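Local coordinates for attaching and effacing protein, pathogenesis factor (Escherichia coli, PDB 4E9L), which acts as a bacterial adhesin of the intimin/invasin family, represented here by a string of immunoglobulin-like domains, at residues Asp204-Lys207 / Ser211-Val214; Ala258-Gly263 / Leu269-Leu274; Ala111-Lys116 / Thr124-Asp129; Ala156-Gly161 / Gly165-Met170. All blocks are in the same frame, centred on the assembly; numbering follows the deposited sequence. Where two conformers were deposited one is given.

Contact 1 (Asp204-Lys207 / Ser211-Val214)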
loop_
_atom_site.group_PDB
_atom_site.type_symbol
_atom_site.label_atom_id
_atom_site.label_comp_id
_atom_site.label_asym_id
_atom_site.label_seq_id
_atom_site.Cartn_x
_atom_site.Cartn_y
_atom_site.Cartn_z
ATOM N N ASP A 204 -5.354 9.985 1.596
ATOM C CA ASP A 204 -5.843 10.141 2.974
ATOM C C ASP A 204 -7.278 10.713 3.084
ATOM O O ASP A 204 -7.804 10.895 4.187
ATOM C CB ASP A 204 -4.822 10.794 3.897
ATOM C CG ASP A 204 -4.367 12.174 3.494
ATOM O OD1 ASP A 204 -5.096 12.841 2.725
ATOM O OD2 ASP A 204 -3.281 12.588 3.942
ATOM N N HIS A 205 -7.909 10.944 1.926
ATOM C CA HIS A 205 -9.315 11.321 1.814
ATOM C C HIS A 205 -9.898 10.410 0.743
ATOM O O HIS A 205 -9.389 10.370 -0.380
ATOM C CB HIS A 205 -9.497 12.815 1.474
ATOM C CG HIS A 205 -9.127 13.708 2.614
ATOM N ND1 HIS A 205 -7.804 13.954 2.940
ATOM C CD2 HIS A 205 -9.923 14.335 3.511
ATOM C CE1 HIS A 205 -7.839 14.723 4.019
ATOM N NE2 HIS A 205 -9.094 14.978 4.399
ATOM N N VAL A 206 -10.893 9.603 1.112
ATOM C CA VAL A 206 -11.501 8.660 0.158
ATOM C C VAL A 206 -13.011 8.874 0.155
ATOM O O VAL A 206 -13.609 9.026 1.223
ATOM C CB VAL A 206 -11.108 7.174 0.456
ATOM C CG1 VAL A 206 -11.794 6.198 -0.509
ATOM C CG2 VAL A 206 -9.587 6.984 0.421
ATOM N N LYS A 207 -13.609 8.934 -1.035
ATOM C CA LYS A 207 -15.057 9.101 -1.169
ATOM C C LYS A 207 -15.777 7.809 -0.770
ATOM O O LYS A 207 -15.299 6.709 -1.092
ATOM C CB LYS A 207 -15.438 9.522 -2.585
ATOM C CG LYS A 207 -14.946 10.912 -2.951
ATOM C CD LYS A 207 -15.614 11.366 -4.243
ATOM C CE LYS A 207 -15.298 12.811 -4.569
ATOM N NZ LYS A 207 -13.971 12.961 -5.219
ATOM N N SER A 211 -12.357 3.108 -3.097
ATOM C CA SER A 211 -11.271 2.397 -2.457
ATOM C C SER A 211 -9.937 3.089 -2.649
ATOM O O SER A 211 -9.817 3.991 -3.490
ATOM C CB SER A 211 -11.217 0.985 -3.034
ATOM O OG SER A 211 -10.887 1.049 -4.410
ATOM N N THR A 212 -8.944 2.684 -1.845
ATOM C CA THR A 212 -7.551 3.131 -1.940
ATOM C C THR A 212 -6.622 1.921 -1.728
ATOM O O THR A 212 -7.083 0.850 -1.337
ATOM C CB THR A 212 -7.249 4.328 -0.985
ATOM O OG1 THR A 212 -5.987 4.901 -1.346
ATOM C CG2 THR A 212 -7.171 3.925 0.477
ATOM N N THR A 213 -5.324 2.099 -1.998
ATOM C CA THR A 213 -4.316 1.072 -1.814
ATOM C C THR A 213 -3.612 1.290 -0.498
ATOM O O THR A 213 -3.239 2.418 -0.149
ATOM C CB THR A 213 -3.303 1.036 -2.985
ATOM O OG1 THR A 213 -4.029 0.874 -4.204
ATOM C CG2 THR A 213 -2.300 -0.119 -2.833
ATOM N N VAL A 214 -3.476 0.217 0.239
ATOM C CA VAL A 214 -2.756 0.187 1.517
ATOM C C VAL A 214 -1.436 -0.507 1.208
ATOM O O VAL A 214 -1.461 -1.572 0.587
ATOM C CB VAL A 214 -3.540 -0.596 2.596
ATOM C CG1 VAL A 214 -2.788 -0.594 3.933
ATOM C CG2 VAL A 214 -4.920 -0.024 2.773
#
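Val206 and Thr212 meet at one edge of the immunoglobulin-like sandwich of the middle domain of the chain, where the first strand switches sheets. The chain runs along strand 198-201 in one sheet and then crosses to the other as strand 205-207. A short turn leads back to strand 211-217 in the first sheet. The contact therefore spans the two sheets and has no hydrogen bond across it.

The backbones are closest at Val206 and Ser211, whose CA atoms lie 6.8 Å apart. Val206 points into the gap. Its CG2 lies 3.8 Å from Thr212 CB and 3.9 Å from Thr212 CG2, so the two beta-branched side chains pass each other at a slant. The other methyl, Val206 CG1, lies 4.1 Å from Ser211 N. CG1 stands anti to the backbone N (chi1 178°), which turns CG2 toward Thr212.

Thr212 meets Val206 through CB and CG2. Its hydroxyl is used otherwise: OG1 is hydrogen-bonded to Glu203 OE1, just before residue 204. Leu287 touches both Val206 and Thr212.

On the outer side, His205 ND1 donates to Asp204 OD1 at 2.9 Å. The N-H...O angle is 144°, and the acceptor is approached from above the carboxylate plane. The backbone of Val206 pairs with Thr288 and Ile290, and that of Thr212 with Leu260.

The contact is thus apolar at its centre, with the threonine hydroxyl satisfied by a carboxylate. Hydrogen bonding holds each segment to its own sheet, and van der Waals packing joins the two.

Contact 2 (Ala258-Gly263 / Leu269-Leu274)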
loop_
_atom_site.group_PDB
_atom_site.type_symbol
_atom_site.label_atom_id
_atom_site.label_comp_id
_atom_site.label_asym_id
_atom_site.label_seq_id
_atom_site.Cartn_x
_atom_site.Cartn_y
_atom_site.Cartn_z
ATOM N N ALA A 258 -2.747 -4.021 -0.441
ATOM C CA ALA A 258 -4.136 -4.498 -0.360
ATOM C C ALA A 258 -5.038 -3.356 -0.732
ATOM O O ALA A 258 -4.622 -2.191 -0.681
ATOM C CB ALA A 258 -4.461 -4.991 1.061
ATOM N N THR A 259 -6.277 -3.682 -1.103
ATOM C CA THR A 259 -7.322 -2.705 -1.403
ATOM C C THR A 259 -8.214 -2.496 -0.191
ATOM O O THR A 259 -8.804 -3.443 0.328
ATOM C CB THR A 259 -8.156 -3.117 -2.619
ATOM O OG1 THR A 259 -7.271 -3.349 -3.710
ATOM C CG2 THR A 259 -9.200 -2.033 -3.001
ATOM N N LEU A 260 -8.351 -1.245 0.216
ATOM C CA LEU A 260 -9.221 -0.873 1.323
ATOM C C LEU A 260 -10.439 -0.248 0.648
ATOM O O LEU A 260 -10.282 0.739 -0.078
ATOM C CB LEU A 260 -8.502 0.167 2.232
ATOM C CG LEU A 260 -9.200 0.603 3.541
ATOM C CD1 LEU A 260 -8.228 1.364 4.428
ATOM C CD2 LEU A 260 -10.345 1.557 3.259
ATOM N N THR A 261 -11.632 -0.831 0.853
ATOM C CA THR A 261 -12.861 -0.282 0.273
ATOM C C THR A 261 -13.666 0.353 1.403
ATOM O O THR A 261 -13.930 -0.303 2.408
ATOM C CB THR A 261 -13.704 -1.359 -0.461
ATOM O OG1 THR A 261 -12.884 -2.131 -1.342
ATOM C CG2 THR A 261 -14.876 -0.743 -1.254
ATOM N N THR A 262 -14.065 1.609 1.242
ATOM C CA THR A 262 -14.897 2.269 2.269
ATOM C C THR A 262 -16.363 1.914 2.004
ATOM O O THR A 262 -16.704 1.532 0.888
ATOM C CB THR A 262 -14.721 3.801 2.212
ATOM O OG1 THR A 262 -15.253 4.256 0.978
ATOM C CG2 THR A 262 -13.258 4.236 2.354
ATOM N N GLY A 263 -17.218 2.081 3.014
ATOM C CA GLY A 263 -18.658 1.886 2.858
ATOM C C GLY A 263 -19.351 3.241 2.813
ATOM O O GLY A 263 -18.703 4.245 2.507
ATOM N N LEU A 269 -11.144 6.717 9.770
ATOM C CA LEU A 269 -10.868 5.304 9.577
ATOM C C LEU A 269 -9.362 5.057 9.771
ATOM O O LEU A 269 -8.538 5.806 9.245
ATOM C CB LEU A 269 -11.297 4.925 8.136
ATOM C CG LEU A 269 -11.108 3.479 7.682
ATOM C CD1 LEU A 269 -11.748 2.525 8.645
ATOM C CD2 LEU A 269 -11.726 3.266 6.310
ATOM N N ARG A 270 -9.018 4.009 10.523
ATOM C CA ARG A 270 -7.627 3.614 10.762
ATOM C C ARG A 270 -7.455 2.170 10.334
ATOM O O ARG A 270 -8.341 1.349 10.595
ATOM C CB ARG A 270 -7.233 3.780 12.245
ATOM C CG ARG A 270 -7.131 5.237 12.681
ATOM C CD ARG A 270 -6.874 5.406 14.174
ATOM N NE ARG A 270 -7.951 4.869 15.013
ATOM C CZ ARG A 270 -9.093 5.496 15.279
ATOM N NH1 ARG A 270 -9.344 6.690 14.752
ATOM N NH2 ARG A 270 -9.999 4.928 16.060
ATOM N N VAL A 271 -6.333 1.868 9.651
ATOM C CA VAL A 271 -6.022 0.536 9.173
ATOM C C VAL A 271 -4.721 0.054 9.774
ATOM O O VAL A 271 -3.680 0.697 9.621
ATOM C CB VAL A 271 -6.074 0.376 7.616
ATOM C CG1 VAL A 271 -5.222 1.408 6.894
ATOM C CG2 VAL A 271 -5.704 -1.052 7.172
ATOM N N MET A 272 -4.789 -1.083 10.445
ATOM C CA MET A 272 -3.625 -1.725 11.031
ATOM C C MET A 272 -3.453 -3.112 10.383
ATOM O O MET A 272 -4.271 -3.995 10.641
ATOM C CB MET A 272 -3.761 -1.819 12.566
ATOM C CG MET A 272 -2.611 -2.580 13.262
ATOM S SD MET A 272 -0.974 -1.913 12.852
ATOM C CE MET A 272 -0.956 -0.475 13.980
ATOM N N PRO A 273 -2.420 -3.332 9.532
ATOM C CA PRO A 273 -2.182 -4.694 9.028
ATOM C C PRO A 273 -1.791 -5.555 10.221
ATOM O O PRO A 273 -1.215 -5.054 11.209
ATOM C CB PRO A 273 -0.976 -4.549 8.084
ATOM C CG PRO A 273 -0.795 -3.094 7.896
ATOM C CD PRO A 273 -1.331 -2.425 9.126
ATOM N N LEU A 274 -2.192 -6.829 10.160
ATOM C CA LEU A 274 -1.949 -7.769 11.239
ATOM C C LEU A 274 -1.128 -8.957 10.773
ATOM O O LEU A 274 -1.377 -9.505 9.695
ATOM C CB LEU A 274 -3.279 -8.298 11.819
ATOM C CG LEU A 274 -4.293 -7.310 12.398
ATOM C CD1 LEU A 274 -5.628 -7.998 12.634
ATOM C CD2 LEU A 274 -3.810 -6.690 13.699
#
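Thr262 OG1 is gripped by backbone groups between the end of strand 205-207 and the start of strand 211-217. It is hydrogen-bonded to Glu210 O, and weaker bonds link it to Gly209 N and Lys207 O. The hydroxyl is buried, and these bonds satisfy it. The same residue turns its methyl to the apolar side, where Thr262 CG2 lies 4.4 Å from Leu269 CD2. With OG1 set between the backbone N and the carbonyl carbon (chi1 66°), hydroxyl and methyl serve two different neighbours.

The main packing is made by Leu260. Its two methyls divide between two partners on the facing strand. Leu260 CD2 meets Leu269 CD2 end on at 3.8 Å. Leu260 CD1 reaches Val271 CG1 at 3.9 Å, again tip to tip, and is 4.0 Å from Val271 CB. Leu260 has CG anti to the backbone N (chi1 -175°), which carries the fork across to both residues.

Strands 255-261 and 267-275 belong to opposite sheets of the immunoglobulin-like sandwich. The first is paired with 211-217 and 244-252, the second with 231-236 and 278-290. The link between them carries the chain from one sheet to the other, and these side chains form part of the packing between the sheets. The CA atoms of Leu260 and Val271 are 8.6 Å apart, a spacing bridged by side chains and by no hydrogen bond.

Neighbouring strands close the packing round these residues. Leu260 also touches Val214, and Val271 touches Leu235 and Ala285. Toward the outermost strand 244-252, Thr259 N is hydrogen-bonded to Ser246 OG.

Contact 3 (Ala111-Lys116 / Thr124-Asp129)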
loop_
_atom_site.group_PDB
_atom_site.type_symbol
_atom_site.label_atom_id
_atom_site.label_comp_id
_atom_site.label_asym_id
_atom_site.label_seq_id
_atom_site.Cartn_x
_atom_site.Cartn_y
_atom_site.Cartn_z
ATOM N N ALA A 111 29.361 -25.031 9.013
ATOM C CA ALA A 111 29.872 -25.421 7.696
ATOM C C ALA A 111 30.535 -26.776 7.872
ATOM O O ALA A 111 31.363 -26.937 8.763
ATOM C CB ALA A 111 30.889 -24.405 7.188
ATOM N N ILE A 112 30.168 -27.743 7.031
ATOM C CA ILE A 112 30.711 -29.092 7.051
ATOM C C ILE A 112 31.300 -29.379 5.672
ATOM O O ILE A 112 30.568 -29.550 4.695
ATOM C CB ILE A 112 29.707 -30.204 7.475
ATOM C CG1 ILE A 112 28.880 -29.807 8.740
ATOM C CG2 ILE A 112 30.466 -31.530 7.693
ATOM C CD1 ILE A 112 27.421 -29.351 8.402
ATOM N N TRP A 113 32.617 -29.413 5.608
ATOM C CA TRP A 113 33.349 -29.653 4.380
ATOM C C TRP A 113 33.850 -31.097 4.381
ATOM O O TRP A 113 34.530 -31.536 5.322
ATOM C CB TRP A 113 34.505 -28.645 4.307
ATOM C CG TRP A 113 35.574 -28.894 3.286
ATOM C CD1 TRP A 113 35.436 -29.425 2.030
ATOM C CD2 TRP A 113 36.940 -28.488 3.402
ATOM N NE1 TRP A 113 36.650 -29.415 1.377
ATOM C CE2 TRP A 113 37.590 -28.842 2.197
ATOM C CE3 TRP A 113 37.668 -27.798 4.390
ATOM C CZ2 TRP A 113 38.958 -28.627 1.999
ATOM C CZ3 TRP A 113 39.013 -27.542 4.169
ATOM C CH2 TRP A 113 39.635 -27.921 2.967
ATOM N N THR A 114 33.508 -31.824 3.333
ATOM C CA THR A 114 33.896 -33.216 3.135
ATOM C C THR A 114 35.019 -33.183 2.111
ATOM O O THR A 114 34.790 -32.810 0.967
ATOM C CB THR A 114 32.691 -34.060 2.702
ATOM O OG1 THR A 114 31.672 -33.923 3.683
ATOM C CG2 THR A 114 33.046 -35.539 2.536
ATOM N N ALA A 115 36.239 -33.489 2.556
ATOM C CA ALA A 115 37.452 -33.418 1.745
ATOM C C ALA A 115 37.873 -34.812 1.321
ATOM O O ALA A 115 38.094 -35.691 2.165
ATOM C CB ALA A 115 38.555 -32.752 2.549
ATOM N N LYS A 116 37.981 -35.018 0.008
ATOM C CA LYS A 116 38.336 -36.328 -0.552
ATOM C C LYS A 116 39.358 -36.195 -1.659
ATOM O O LYS A 116 39.459 -35.143 -2.291
ATOM C CB LYS A 116 37.085 -37.012 -1.149
ATOM C CG LYS A 116 35.976 -37.365 -0.160
ATOM C CD LYS A 116 34.855 -38.155 -0.869
ATOM C CE LYS A 116 33.562 -38.181 -0.086
ATOM N NZ LYS A 116 32.564 -39.098 -0.726
ATOM N N THR A 124 42.739 -35.799 5.438
ATOM C CA THR A 124 42.959 -35.169 6.750
ATOM C C THR A 124 44.369 -34.550 6.774
ATOM O O THR A 124 45.190 -34.843 5.893
ATOM C CB THR A 124 42.836 -36.215 7.904
ATOM O OG1 THR A 124 43.867 -37.195 7.753
ATOM C CG2 THR A 124 41.482 -36.911 7.938
ATOM N N GLY A 125 44.638 -33.726 7.786
ATOM C CA GLY A 125 45.952 -33.123 7.996
ATOM C C GLY A 125 46.343 -31.982 7.077
ATOM O O GLY A 125 47.525 -31.616 7.019
ATOM N N LEU A 126 45.351 -31.395 6.366
ATOM C CA LEU A 126 45.553 -30.240 5.488
ATOM C C LEU A 126 45.685 -28.964 6.349
ATOM O O LEU A 126 45.352 -28.968 7.540
ATOM C CB LEU A 126 44.299 -30.050 4.588
ATOM C CG LEU A 126 43.965 -31.101 3.540
ATOM C CD1 LEU A 126 42.629 -30.802 2.939
ATOM C CD2 LEU A 126 45.014 -31.165 2.430
ATOM N N ASN A 127 46.104 -27.860 5.719
ATOM C CA ASN A 127 46.163 -26.542 6.350
ATOM C C ASN A 127 45.231 -25.632 5.521
ATOM O O ASN A 127 45.682 -24.933 4.611
ATOM C CB ASN A 127 47.587 -25.994 6.411
ATOM C CG ASN A 127 47.642 -24.636 7.060
ATOM O OD1 ASN A 127 46.906 -24.346 8.013
ATOM N ND2 ASN A 127 48.431 -23.753 6.487
ATOM N N PRO A 128 43.908 -25.705 5.751
ATOM C CA PRO A 128 42.997 -24.911 4.919
ATOM C C PRO A 128 43.014 -23.412 5.221
ATOM O O PRO A 128 43.304 -22.980 6.346
ATOM C CB PRO A 128 41.631 -25.534 5.204
ATOM C CG PRO A 128 41.734 -26.057 6.588
ATOM C CD PRO A 128 43.171 -26.498 6.761
ATOM N N ASP A 129 42.624 -22.615 4.214
ATOM C CA ASP A 129 42.460 -21.184 4.367
ATOM C C ASP A 129 41.220 -20.982 5.211
ATOM O O ASP A 129 40.475 -21.922 5.434
ATOM C CB ASP A 129 42.180 -20.521 3.004
ATOM C CG ASP A 129 43.116 -20.866 1.862
ATOM O OD1 ASP A 129 44.134 -21.565 2.109
ATOM O OD2 ASP A 129 42.865 -20.392 0.735
#
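Trp113 sets the six-membered end of its indole against Pro128 and Leu126. The closest approach is Trp113 CZ3 to Pro128 CB, 3.5 Å, a tight fit. Pro128 CB is also 3.8 Å from Trp113 CH2. The proline comes to the edge of the ring system, and its CG, 3.9 Å from Trp113 CZ3, lies in the indole plane. The two side chains are slanted against each other.

Leu126 arrives differently. Its side chain runs at about a right angle to that of Trp113, and Leu126 CD1 approaches Trp113 CH2 obliquely at 4.2 Å. Within 111-116, Ala115 CB lies 3.8 Å above one face of the indole, displaced toward the rim. With CG anti to the backbone N (chi1 167°), the six-membered ring of Trp113 reaches the loop.

No hydrogen bond joins the two segments. The indole nitrogen is satisfied by another part of the chain: Trp113 NE1 is hydrogen-bonded to Ala178 O, which should help fix the rotation of the ring. In the loop, Asp129 is anchored through OD1 to Asn174 N and through OD2 to Gly175 N. Gly125 N is hydrogen-bonded to Asp148 OD2.

Trp113 stands on strand 108-114 of the first sheet of an immunoglobulin-like domain, and 124-129 is the loop leading to strand 132-134 of the other sheet. Trp146 meets Trp113 edge-to-face, and the Trp154 ring meets it at about 35°. Leu89, from a loop, touches Trp113 and Leu126; from strand 165-173, Pro171 touches Trp113 and Leu173 touches Leu126.

Contact 4 (Ala156-Gly161 / Gly165-Met170)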
loop_
_atom_site.group_PDB
_atom_site.type_symbol
_atom_site.label_atom_id
_atom_site.label_comp_id
_atom_site.label_asym_id
_atom_site.label_seq_id
_atom_site.Cartn_x
_atom_site.Cartn_y
_atom_site.Cartn_z
ATOM N N ALA A 156 33.382 -25.819 10.609
ATOM C CA ALA A 156 33.615 -24.433 11.042
ATOM C C ALA A 156 32.293 -23.815 11.444
ATOM O O ALA A 156 31.263 -24.151 10.868
ATOM C CB ALA A 156 34.277 -23.608 9.950
ATOM N N GLN A 157 32.315 -22.929 12.444
ATOM C CA GLN A 157 31.095 -22.270 12.890
ATOM C C GLN A 157 31.076 -20.863 12.345
ATOM O O GLN A 157 32.079 -20.142 12.463
ATOM C CB GLN A 157 31.010 -22.248 14.439
ATOM C CG GLN A 157 30.968 -23.632 15.103
ATOM C CD GLN A 157 29.797 -24.509 14.687
ATOM O OE1 GLN A 157 28.714 -24.038 14.320
ATOM N NE2 GLN A 157 29.987 -25.820 14.781
ATOM N N ILE A 158 29.971 -20.477 11.705
ATOM C CA ILE A 158 29.825 -19.111 11.180
ATOM C C ILE A 158 28.913 -18.281 12.105
ATOM O O ILE A 158 27.785 -18.693 12.363
ATOM C CB ILE A 158 29.363 -19.060 9.683
ATOM C CG1 ILE A 158 30.396 -19.737 8.749
ATOM C CG2 ILE A 158 29.135 -17.592 9.228
ATOM C CD1 ILE A 158 29.787 -20.287 7.415
ATOM N N SER A 159 29.405 -17.151 12.629
ATOM C CA SER A 159 28.581 -16.233 13.435
ATOM C C SER A 159 28.047 -15.248 12.415
ATOM O O SER A 159 28.833 -14.569 11.752
ATOM C CB SER A 159 29.425 -15.488 14.474
ATOM O OG SER A 159 30.055 -16.406 15.351
ATOM N N LEU A 160 26.728 -15.231 12.224
ATOM C CA LEU A 160 26.090 -14.391 11.212
ATOM C C LEU A 160 25.929 -12.974 11.637
ATOM O O LEU A 160 25.626 -12.704 12.789
ATOM C CB LEU A 160 24.719 -14.961 10.802
ATOM C CG LEU A 160 24.752 -16.371 10.200
ATOM C CD1 LEU A 160 23.394 -17.015 10.280
ATOM C CD2 LEU A 160 25.285 -16.344 8.754
ATOM N N GLY A 161 26.093 -12.073 10.684
ATOM C CA GLY A 161 25.852 -10.658 10.901
ATOM C C GLY A 161 24.349 -10.412 10.916
ATOM O O GLY A 161 23.544 -11.354 10.966
ATOM N N GLY A 165 19.614 -12.534 3.631
ATOM C CA GLY A 165 19.862 -12.827 2.226
ATOM C C GLY A 165 20.712 -14.056 2.003
ATOM O O GLY A 165 20.870 -14.882 2.902
ATOM N N GLU A 166 21.261 -14.185 0.802
ATOM C CA GLU A 166 22.051 -15.355 0.464
ATOM C C GLU A 166 23.426 -15.351 1.137
ATOM O O GLU A 166 24.070 -14.305 1.257
ATOM C CB GLU A 166 22.225 -15.445 -1.062
ATOM C CG GLU A 166 22.477 -16.860 -1.566
ATOM C CD GLU A 166 22.712 -17.002 -3.062
ATOM O OE1 GLU A 166 22.615 -15.990 -3.795
ATOM O OE2 GLU A 166 22.989 -18.141 -3.504
ATOM N N LEU A 167 23.845 -16.529 1.590
ATOM C CA LEU A 167 25.181 -16.755 2.125
ATOM C C LEU A 167 25.754 -17.945 1.330
ATOM O O LEU A 167 25.139 -19.007 1.290
ATOM C CB LEU A 167 25.199 -17.050 3.626
ATOM C CG LEU A 167 26.598 -17.385 4.198
ATOM C CD1 LEU A 167 27.458 -16.117 4.335
ATOM C CD2 LEU A 167 26.489 -18.098 5.533
ATOM N N ASP A 168 26.871 -17.727 0.640
ATOM C CA ASP A 168 27.573 -18.746 -0.146
ATOM C C ASP A 168 28.883 -19.027 0.565
ATOM O O ASP A 168 29.603 -18.086 0.908
ATOM C CB ASP A 168 27.872 -18.228 -1.563
ATOM C CG ASP A 168 26.665 -18.042 -2.463
ATOM O OD1 ASP A 168 25.523 -18.179 -1.966
ATOM O OD2 ASP A 168 26.865 -17.761 -3.673
ATOM N N VAL A 169 29.173 -20.295 0.837
ATOM C CA VAL A 169 30.405 -20.686 1.532
ATOM C C VAL A 169 31.172 -21.694 0.684
ATOM O O VAL A 169 30.617 -22.716 0.258
ATOM C CB VAL A 169 30.131 -21.211 2.981
ATOM C CG1 VAL A 169 31.428 -21.503 3.739
ATOM C CG2 VAL A 169 29.265 -20.229 3.773
ATOM N N MET A 170 32.451 -21.400 0.442
ATOM C CA MET A 170 33.341 -22.278 -0.312
ATOM C C MET A 170 34.649 -22.493 0.493
ATOM O O MET A 170 35.303 -21.495 0.860
ATOM C CB MET A 170 33.617 -21.667 -1.726
ATOM C CG MET A 170 34.768 -22.328 -2.516
ATOM S SD MET A 170 34.417 -24.040 -3.088
ATOM C CE MET A 170 33.353 -23.717 -4.517
#
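Ile158 and Val169 reach toward each other, tip to tip, across the inside of a sandwich. Their closest atoms are Ile158 CD1 and Val169 CG2, 3.7 Å apart. Leu160 and Leu167 are set otherwise: their side chains pass at a slant and touch through Leu160 CD2 and Leu167 CD2 at 3.9 Å. The two pairs are linked more loosely, since Ile158 CD1 is 4.4 Å from Leu167 CD2.

Val169 has CG1 anti to its backbone N (chi1 -175°), which leaves CG2 as the methyl turned to the isoleucine tip. In Ile158 the long branch is extended (chi2 155°), and this carries CD1 across the gap.

The facing strands, 153-159 and 165-173, follow one another in the chain and lie in opposed sheets of an immunoglobulin-like domain. The CA atoms of Ile158 and Val169 are 9.8 Å apart, so side chains alone span the distance. Val109 touches Ile158, Leu160 and Leu167, while Leu133 touches Ile158 and Val169.

Glu166 and Asp168 lie on the outer face of strand 165-173. Glu166 OE2 and Asp168 OD1 are 3.0 Å apart, both acceptors and not hydrogen-bonded. Lys184 NZ makes long, weak ion pairs with both residues, which may ease any repulsion between them. On the outside of the other strand, Gln157 OE1 is hydrogen-bonded to Thr110 OG1.

In the fold
From the N terminus the contacts follow in series as 3, 4, 1 and 2, with none nested or crossing. Contact 3 closes the loop between strands 108-114 and 132-134, packing loop on strand. Contact 4 closes the short connection between strands 153-159 and 165-173 of the same domain. Their centres are about 17 Å apart, and the contacts touch where Ala111 N meets Ala156 O at 2.8 Å. In the next immunoglobulin-like domain, contact 1 closes the turn after the sheet switch, and contact 2 the link from strand 255-261 to 267-275. Their centres lie about 9 Å apart, and Val214 N pairs with Ala258 O. Contacts 1, 2 and 4 each bring together the two sheets of their sandwich.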